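Local coordinates for DUF5624 domain-containing protein (Legionella pneumophila subsp. pneumophila, PDB 4JX2), which is of unknown function, a probably secreted Legionella protein that combines many helices with a small mixed beta sheet, at residues K362-I366 and E367-M371; R333-A336 and N337-T341. All coordinates share one frame; numbering follows the deposited sequence.

How the contacts relate
The two contacts present opposite ends of consecutive helices: contact 2 closes helix 315-339, and contact 1, after an intervening loop, opens helix 366-378. Their centres lie about 42 Å apart and their nearest atoms about 27 Å, without touching. Each mixes buried and exposed residues, yet contact 1 sits nearer the centre of the chain (about 19 Å) than contact 2 (about 33 Å). At the start of a helix, an amide is left to bind a sulfate and an aromatic ring tucks against a proline; at the end, successive backbone bonds run out while aliphatic side chains pair along the helix. Both contacts also touch the second subunit.

Contact 1: K362-I366 and E367-M371; sequences KPPKI and EDFLM. With SO4 (sulfate ion), chain G.
The ring of Phe369 meets the preceding loop at its edge: CB of Pro364 lies near the ring plane, 3.6 Å from CE2, and CA of Ile366 also sits at the rim. The carbonyl O of Lys365 approaches obliquely, 3.3 Å from CD2. This is the N-terminal first turn of helix 366-378, where a proline-rich loop folds against the helix it leads into. CG of Phe369 stands beside its own backbone N (chi1 -60°), which swings the ring back along the helix toward Pro364. Elsewhere the ring meets Trp391 edge-to-face and packs on Ile228 and Met232 of helix 223-247, so the loop proline borders a larger apolar cluster.

Backbone bonds mark the change from loop to helix. Asp368 N reaches Lys365 O only weakly, whereas Leu370 N gives Ile366 O a much straighter bond of 3.1 Å (161°); Phe369 N adds a weak bond to that same oxygen. The buried side chain of Asp368 passes alongside Lys365, its CB 3.3 Å from Lys365 O, and touches Pro355 and Tyr360 in neighbouring loops. Leu370 reaches Ile343 of the second subunit. The amide of Ile366, where the loop meets the helix, holds an anion, probably from the crystallisation liquor: Ile366 N donates to sulfate O2 at 2.8 Å and 168°, with CG2 of Ile366 lying 3.4 Å from that same oxygen.

Contact 2: R333-A336 and N337-T341; sequences RIIA and NEVFT
Four successive backbone bonds join Arg333, Ile334, Ile335 and Ala336 to the residues four places on, and their geometry changes toward the end. Glu338 N meets Ile334 O at 2.8 Å and Val339 N meets Ile335 O at the same length. The last, from Phe340 N to Ala336 O, measures 3.0 Å, is more bent (140°), and has its donor well above the carbonyl plane.

Apolar contacts follow the same spacing. Ile335 and Val339 project in the same direction next to each other, with their CG2 methyls 4.0 Å apart; both pack on Tyr125 of the second subunit. On the neighbouring face of the helix, Ile334 runs beside Glu338. Its CG2, turned away from its own backbone N and beside its carbonyl carbon, lies 3.6 Å from Glu338 CD, a methyl against the carboxylate end of an extended chain. Phe340 turns its ring so that Ala336 O and Ile335 O lie at the edge, while its CB sits 3.2 Å from Ala336 O.

The polar ends find partners beyond the segment: Arg333 NE is bonded to Tyr297 OH of the same chain, and Glu338 OE1 forms a long, weak ion pair with Lys128 of the second subunit.

Beyond Val339 the chain leaves the helix at Phe340, the centre of an inverse gamma turn closed by a weak bond from Thr341 N to Val339 O: a C-terminal helix end at the subunit interface.

Contact 1: K362-I366 and E367-M371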
loop_
_atom_site.group_PDB
_atom_site.type_symbol
_atom_site.label_atom_id
_atom_site.label_comp_id
_atom_site.label_asym_id
_atom_site.label_seq_id
_atom_site.Cartn_x
_atom_site.Cartn_y
_atom_site.Cartn_z
ATOM N N LYS A 362 -7.307 -25.515 13.376
ATOM C CA LYS A 362 -8.143 -26.492 12.643
ATOM C C LYS A 362 -9.577 -26.357 13.239
ATOM O O LYS A 362 -10.399 -25.723 12.552
ATOM C CB LYS A 362 -7.567 -27.923 12.694
ATOM N N PRO A 363 -9.889 -26.711 14.525
ATOM C CA PRO A 363 -11.197 -26.302 15.068
ATOM C C PRO A 363 -11.031 -24.862 15.629
ATOM O O PRO A 363 -10.204 -24.645 16.523
ATOM C CB PRO A 363 -11.494 -27.362 16.139
ATOM C CG PRO A 363 -10.152 -28.017 16.437
ATOM C CD PRO A 363 -9.090 -27.406 15.556
ATOM N N PRO A 364 -11.692 -23.826 15.080
ATOM C CA PRO A 364 -11.464 -22.477 15.611
ATOM C C PRO A 364 -12.256 -22.165 16.887
ATOM O O PRO A 364 -13.401 -22.624 17.067
ATOM C CB PRO A 364 -11.918 -21.580 14.469
ATOM C CG PRO A 364 -12.995 -22.344 13.804
ATOM C CD PRO A 364 -12.697 -23.812 13.996
ATOM N N LYS A 365 -11.630 -21.360 17.767
ATOM C CA LYS A 365 -12.206 -20.875 19.016
ATOM C C LYS A 365 -12.773 -19.482 18.764
ATOM O O LYS A 365 -12.241 -18.756 17.914
ATOM C CB LYS A 365 -11.136 -20.822 20.120
ATOM C CG LYS A 365 -10.330 -22.097 20.326
ATOM C CD LYS A 365 -9.183 -21.885 21.313
ATOM C CE LYS A 365 -8.321 -23.134 21.464
ATOM N NZ LYS A 365 -8.693 -23.981 22.642
ATOM N N ILE A 366 -13.817 -19.071 19.506
ATOM C CA ILE A 366 -14.387 -17.733 19.333
ATOM C C ILE A 366 -13.356 -16.685 19.820
ATOM O O ILE A 366 -13.307 -15.581 19.277
ATOM C CB ILE A 366 -15.793 -17.579 19.990
ATOM C CG1 ILE A 366 -16.554 -16.374 19.447
ATOM C CG2 ILE A 366 -15.770 -17.593 21.510
ATOM C CD1 ILE A 366 -17.598 -16.752 18.539
ATOM N N GLU A 367 -12.483 -17.073 20.782
ATOM C CA GLU A 367 -11.421 -16.217 21.322
ATOM C C GLU A 367 -10.514 -15.695 20.185
ATOM O O GLU A 367 -10.133 -14.524 20.190
ATOM C CB GLU A 367 -10.602 -16.999 22.346
ATOM C CG GLU A 367 -9.814 -16.147 23.320
ATOM C CD GLU A 367 -8.664 -16.867 24.014
ATOM O OE1 GLU A 367 -8.746 -18.106 24.196
ATOM O OE2 GLU A 367 -7.679 -16.182 24.381
ATOM N N ASP A 368 -10.229 -16.559 19.188
ATOM C CA ASP A 368 -9.409 -16.235 18.033
ATOM C C ASP A 368 -9.979 -15.051 17.232
ATOM O O ASP A 368 -9.255 -14.115 16.896
ATOM C CB ASP A 368 -9.245 -17.471 17.144
ATOM C CG ASP A 368 -8.504 -18.641 17.792
ATOM O OD1 ASP A 368 -7.987 -18.470 18.929
ATOM O OD2 ASP A 368 -8.445 -19.736 17.164
ATOM N N PHE A 369 -11.274 -15.073 16.973
ATOM C CA PHE A 369 -11.944 -14.043 16.189
ATOM C C PHE A 369 -12.038 -12.730 16.975
ATOM O O PHE A 369 -11.832 -11.654 16.396
ATOM C CB PHE A 369 -13.310 -14.569 15.731
ATOM C CG PHE A 369 -13.125 -15.809 14.880
ATOM C CD1 PHE A 369 -12.550 -15.725 13.612
ATOM C CD2 PHE A 369 -13.433 -17.065 15.383
ATOM C CE1 PHE A 369 -12.303 -16.872 12.863
ATOM C CE2 PHE A 369 -13.215 -18.214 14.621
ATOM C CZ PHE A 369 -12.647 -18.112 13.368
ATOM N N LEU A 370 -12.229 -12.822 18.298
ATOM C CA LEU A 370 -12.243 -11.640 19.169
ATOM C C LEU A 370 -10.876 -10.951 19.152
ATOM O O LEU A 370 -10.814 -9.724 19.022
ATOM C CB LEU A 370 -12.658 -12.006 20.604
ATOM C CG LEU A 370 -14.095 -12.510 20.786
ATOM C CD1 LEU A 370 -14.428 -12.568 22.204
ATOM C CD2 LEU A 370 -15.108 -11.592 20.107
HETATM N N MSE A 371 -9.786 -11.754 19.192
HETATM C CA MSE A 371 -8.408 -11.294 19.100
HETATM C C MSE A 371 -8.164 -10.603 17.745
HETATM O O MSE A 371 -7.575 -9.511 17.690
HETATM C CB MSE A 371 -7.457 -12.458 19.307
HETATM C CG MSE A 371 -7.437 -12.965 20.737
HETATM SE SE MSE A 371 -6.023 -14.284 20.951
HETATM C CE MSE A 371 -6.954 -15.788 20.769
HETATM S S SO4 G . -15.333 -22.033 21.432
HETATM O O1 SO4 G . -14.461 -23.130 21.864
HETATM O O2 SO4 G . -14.579 -20.786 21.557
HETATM O O3 SO4 G . -15.782 -22.226 20.036
HETATM O O4 SO4 G . -16.505 -21.979 22.316
#

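Contact 2: R333-A336 and N337-T341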
loop_
_atom_site.group_PDB
_atom_site.type_symbol
_atom_site.label_atom_id
_atom_site.label_comp_id
_atom_site.label_asym_id
_atom_site.label_seq_id
_atom_site.Cartn_x
_atom_site.Cartn_y
_atom_site.Cartn_z
ATOM N N ARG A 333 8.935 -8.071 -13.165
ATOM C CA ARG A 333 9.377 -9.347 -12.557
ATOM C C ARG A 333 10.224 -10.104 -13.531
ATOM O O ARG A 333 11.242 -10.674 -13.154
ATOM C CB ARG A 333 8.214 -10.261 -12.133
ATOM C CG ARG A 333 7.318 -9.785 -11.013
ATOM C CD ARG A 333 6.435 -10.955 -10.599
ATOM N NE ARG A 333 5.295 -10.580 -9.753
ATOM C CZ ARG A 333 5.356 -10.461 -8.432
ATOM N NH1 ARG A 333 6.511 -10.630 -7.795
ATOM N NH2 ARG A 333 4.268 -10.150 -7.737
ATOM N N ILE A 334 9.777 -10.137 -14.793
ATOM C CA ILE A 334 10.442 -10.846 -15.879
ATOM C C ILE A 334 11.797 -10.196 -16.175
ATOM O O ILE A 334 12.793 -10.920 -16.279
ATOM C CB ILE A 334 9.532 -10.929 -17.131
ATOM C CG1 ILE A 334 8.246 -11.714 -16.791
ATOM C CG2 ILE A 334 10.267 -11.567 -18.333
ATOM C CD1 ILE A 334 7.081 -11.587 -17.823
ATOM N N ILE A 335 11.849 -8.843 -16.261
ATOM C CA ILE A 335 13.093 -8.121 -16.528
ATOM C C ILE A 335 14.090 -8.406 -15.411
ATOM O O ILE A 335 15.208 -8.799 -15.710
ATOM C CB ILE A 335 12.907 -6.596 -16.781
ATOM C CG1 ILE A 335 12.150 -6.352 -18.117
ATOM C CG2 ILE A 335 14.270 -5.862 -16.804
ATOM C CD1 ILE A 335 11.323 -4.985 -18.158
ATOM N N ALA A 336 13.685 -8.275 -14.147
ATOM C CA ALA A 336 14.582 -8.528 -13.019
ATOM C C ALA A 336 15.166 -9.952 -13.036
ATOM O O ALA A 336 16.383 -10.120 -12.907
ATOM C CB ALA A 336 13.849 -8.294 -11.717
ATOM N N ASN A 337 14.318 -10.959 -13.249
ATOM C CA ASN A 337 14.773 -12.337 -13.215
ATOM C C ASN A 337 15.506 -12.748 -14.451
ATOM O O ASN A 337 16.472 -13.488 -14.325
ATOM C CB ASN A 337 13.624 -13.298 -12.930
ATOM C CG ASN A 337 13.272 -13.289 -11.446
ATOM O OD1 ASN A 337 12.459 -12.462 -10.972
ATOM N ND2 ASN A 337 13.966 -14.129 -10.655
ATOM N N GLU A 338 15.098 -12.282 -15.632
ATOM C CA GLU A 338 15.775 -12.693 -16.849
ATOM C C GLU A 338 17.008 -11.849 -17.170
ATOM O O GLU A 338 17.929 -12.381 -17.783
ATOM C CB GLU A 338 14.808 -12.718 -18.041
ATOM C CG GLU A 338 13.735 -13.795 -17.904
ATOM C CD GLU A 338 12.817 -14.033 -19.087
ATOM O OE1 GLU A 338 13.155 -13.604 -20.216
ATOM O OE2 GLU A 338 11.766 -14.683 -18.884
ATOM N N VAL A 339 17.065 -10.574 -16.747
ATOM C CA VAL A 339 18.205 -9.703 -17.057
ATOM C C VAL A 339 19.228 -9.635 -15.885
ATOM O O VAL A 339 20.437 -9.665 -16.144
ATOM C CB VAL A 339 17.753 -8.280 -17.511
ATOM C CG1 VAL A 339 18.933 -7.416 -17.932
ATOM C CG2 VAL A 339 16.727 -8.356 -18.639
ATOM N N PHE A 340 18.774 -9.565 -14.619
ATOM C CA PHE A 340 19.708 -9.456 -13.484
ATOM C C PHE A 340 20.049 -10.842 -12.895
ATOM O O PHE A 340 20.064 -11.014 -11.673
ATOM C CB PHE A 340 19.147 -8.505 -12.399
ATOM C CG PHE A 340 18.962 -7.062 -12.827
ATOM C CD1 PHE A 340 17.944 -6.703 -13.704
ATOM C CD2 PHE A 340 19.775 -6.057 -12.325
ATOM C CE1 PHE A 340 17.788 -5.374 -14.126
ATOM C CE2 PHE A 340 19.611 -4.726 -12.737
ATOM C CZ PHE A 340 18.614 -4.395 -13.631
ATOM N N THR A 341 20.393 -11.806 -13.769
ATOM C CA THR A 341 20.732 -13.183 -13.385
ATOM C C THR A 341 22.052 -13.301 -12.643
ATOM O O THR A 341 22.370 -14.387 -12.170
ATOM C CB THR A 341 20.781 -14.110 -14.603
ATOM O OG1 THR A 341 21.775 -13.661 -15.544
ATOM C CG2 THR A 341 19.436 -14.277 -15.251
#